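Local coordinates for protein 1-pyrroline-5-carboxylate dehydrogenase (Thermus thermophilus, PDB 1UZB) that probably oxidises glutamate semialdehyde, formed from 1-pyrroline-5-carboxylate, to glutamate as a member of the aldehyde dehydrogenase family, at residues 106-111 against 223-228. Sequence-based numbering, arbitrary orientation.
Sequences AALMRR and FHEAGF
Leu-108 reaches across from helix 95-111 to the last turn of helix 213-226, where it meets Ala-226 and Glu-225. The bond from CA to CB of Leu-108 points toward that turn. CG stands anti to the carbonyl carbon of Leu-108 (chi1 -66°), and from there the two methyls part. CD1 of Leu-108 goes to the helix backbone, 3.5 Å from the N of Ala-226, and lies 3.9 Å from the CB of Ala-226. It also touches the aliphatic part of Glu-225, with CG of Glu-225 3.8 Å from CD1 of Leu-108. CD2 of Leu-108 is in van der Waals contact with the carboxylate, 3.6 Å from OE1 of Glu-225. The Glu-225 chain is extended beyond CG and crosses Leu-108 at a slant. No hydrogen bond joins the two segments. With an alanine here both methyls are gone, which would probably leave a gap beside N and CB of Ala-226. Ile-222, one turn before Ala-226, also packs on Leu-108. Arg-452 of a second subunit packs on Glu-225. Gly-227, with positive phi (105°), follows the helix in a Schellman motif; its N bonds to O of Phe-223, and N of Phe-228 returns weakly to the same O. This is largely apolar helix-helix packing. Helix 213-226 links parallel neighbouring strands 203-207 and 233-235, consistent with the Rossmann-like NAD-binding domain of aldehyde dehydrogenases.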
loop_
_atom_site.group_PDB
_atom_site.type_symbol
_atom_site.label_atom_id
_atom_site.label_comp_id
_atom_site.label_asym_id
_atom_site.label_seq_id
_atom_site.Cartn_x
_atom_site.Cartn_y
_atom_site.Cartn_z
ATOM N N ALA A 106 10.828 -22.477 18.307
ATOM C CA ALA A 106 9.393 -22.675 18.465
ATOM C C ALA A 106 8.994 -24.078 18.019
ATOM O O ALA A 106 8.152 -24.717 18.649
ATOM C CB ALA A 106 8.625 -21.633 17.666
ATOM N N ALA A 107 9.599 -24.553 16.932
ATOM C CA ALA A 107 9.289 -25.887 16.425
ATOM C C ALA A 107 9.724 -26.942 17.434
ATOM O O ALA A 107 9.025 -27.931 17.650
ATOM C CB ALA A 107 9.983 -26.119 15.087
ATOM N N LEU A 108 10.882 -26.725 18.049
ATOM C CA LEU A 108 11.392 -27.654 19.047
ATOM C C LEU A 108 10.517 -27.634 20.298
ATOM O O LEU A 108 10.264 -28.680 20.901
ATOM C CB LEU A 108 12.841 -27.304 19.401
ATOM C CG LEU A 108 13.851 -27.501 18.265
ATOM C CD1 LEU A 108 15.213 -26.981 18.697
ATOM C CD2 LEU A 108 13.932 -28.980 17.889
ATOM N N MET A 109 10.049 -26.450 20.690
ATOM C CA MET A 109 9.193 -26.350 21.865
ATOM C C MET A 109 7.853 -27.027 21.583
ATOM O O MET A 109 7.307 -27.720 22.444
ATOM C CB MET A 109 8.965 -24.886 22.245
ATOM C CG MET A 109 8.122 -24.716 23.508
ATOM S SD MET A 109 7.998 -23.013 24.105
ATOM C CE MET A 109 9.609 -22.807 24.861
ATOM N N ARG A 110 7.328 -26.837 20.375
ATOM C CA ARG A 110 6.054 -27.439 20.006
ATOM C C ARG A 110 6.119 -28.966 20.088
ATOM O O ARG A 110 5.155 -29.612 20.501
ATOM C CB ARG A 110 5.652 -26.996 18.593
ATOM C CG ARG A 110 4.243 -27.408 18.192
ATOM C CD ARG A 110 3.853 -26.886 16.811
ATOM N NE ARG A 110 3.761 -25.427 16.754
ATOM C CZ ARG A 110 4.681 -24.630 16.216
ATOM N NH1 ARG A 110 4.502 -23.314 16.214
ATOM N NH2 ARG A 110 5.778 -25.145 15.678
ATOM N N ARG A 111 7.254 -29.545 19.709
ATOM C CA ARG A 111 7.396 -30.997 19.764
ATOM C C ARG A 111 7.572 -31.529 21.187
ATOM O O ARG A 111 7.467 -32.731 21.416
ATOM C CB ARG A 111 8.562 -31.446 18.877
ATOM C CG ARG A 111 8.262 -31.286 17.397
ATOM C CD ARG A 111 9.502 -31.365 16.530
ATOM N NE ARG A 111 9.165 -31.107 15.134
ATOM C CZ ARG A 111 9.929 -30.417 14.293
ATOM N NH1 ARG A 111 11.085 -29.911 14.701
ATOM N NH2 ARG A 111 9.524 -30.221 13.046
ATOM N N PHE A 223 16.614 -23.943 23.913
ATOM C CA PHE A 223 17.461 -22.902 23.334
ATOM C C PHE A 223 18.796 -23.497 22.879
ATOM O O PHE A 223 19.316 -23.147 21.816
ATOM C CB PHE A 223 17.744 -21.779 24.341
ATOM C CG PHE A 223 16.532 -20.961 24.731
ATOM C CD1 PHE A 223 15.434 -20.827 23.881
ATOM C CD2 PHE A 223 16.521 -20.279 25.943
ATOM C CE1 PHE A 223 14.344 -20.018 24.239
ATOM C CE2 PHE A 223 15.444 -19.474 26.306
ATOM C CZ PHE A 223 14.355 -19.343 25.454
ATOM N N HIS A 224 19.347 -24.397 23.691
ATOM C CA HIS A 224 20.618 -25.027 23.366
ATOM C C HIS A 224 20.495 -25.864 22.101
ATOM O O HIS A 224 21.317 -25.754 21.190
ATOM C CB HIS A 224 21.090 -25.915 24.522
ATOM C CG HIS A 224 22.382 -26.622 24.250
ATOM N ND1 HIS A 224 23.590 -25.965 24.168
ATOM C CD2 HIS A 224 22.649 -27.930 24.019
ATOM C CE1 HIS A 224 24.547 -26.837 23.901
ATOM N NE2 HIS A 224 24.001 -28.037 23.805
ATOM N N GLU A 225 19.465 -26.699 22.040
ATOM C CA GLU A 225 19.267 -27.545 20.871
ATOM C C GLU A 225 19.030 -26.714 19.610
ATOM O O GLU A 225 19.496 -27.074 18.526
ATOM C CB GLU A 225 18.095 -28.504 21.099
ATOM C CG GLU A 225 17.828 -29.420 19.918
ATOM C CD GLU A 225 16.843 -30.524 20.236
ATOM O OE1 GLU A 225 16.429 -31.232 19.296
ATOM O OE2 GLU A 225 16.490 -30.689 21.422
ATOM N N ALA A 226 18.308 -25.605 19.755
ATOM C CA ALA A 226 18.019 -24.724 18.624
ATOM C C ALA A 226 19.302 -24.166 18.020
ATOM O O ALA A 226 19.369 -23.902 16.823
ATOM C CB ALA A 226 17.109 -23.581 19.062
ATOM N N GLY A 227 20.308 -23.958 18.860
ATOM C CA GLY A 227 21.577 -23.463 18.360
ATOM C C GLY A 227 21.930 -22.010 18.603
ATOM O O GLY A 227 22.731 -21.446 17.860
ATOM N N PHE A 228 21.340 -21.381 19.612
ATOM C CA PHE A 228 21.697 -19.996 19.900
ATOM C C PHE A 228 23.196 -19.970 20.199
ATOM O O PHE A 228 23.701 -20.808 20.946
ATOM C CB PHE A 228 20.915 -19.471 21.105
ATOM C CG PHE A 228 19.507 -19.060 20.779
ATOM C CD1 PHE A 228 19.246 -17.818 20.212
ATOM C CD2 PHE A 228 18.443 -19.926 21.011
ATOM C CE1 PHE A 228 17.948 -17.444 19.878
ATOM C CE2 PHE A 228 17.139 -19.561 20.680
ATOM C CZ PHE A 228 16.891 -18.318 20.112
#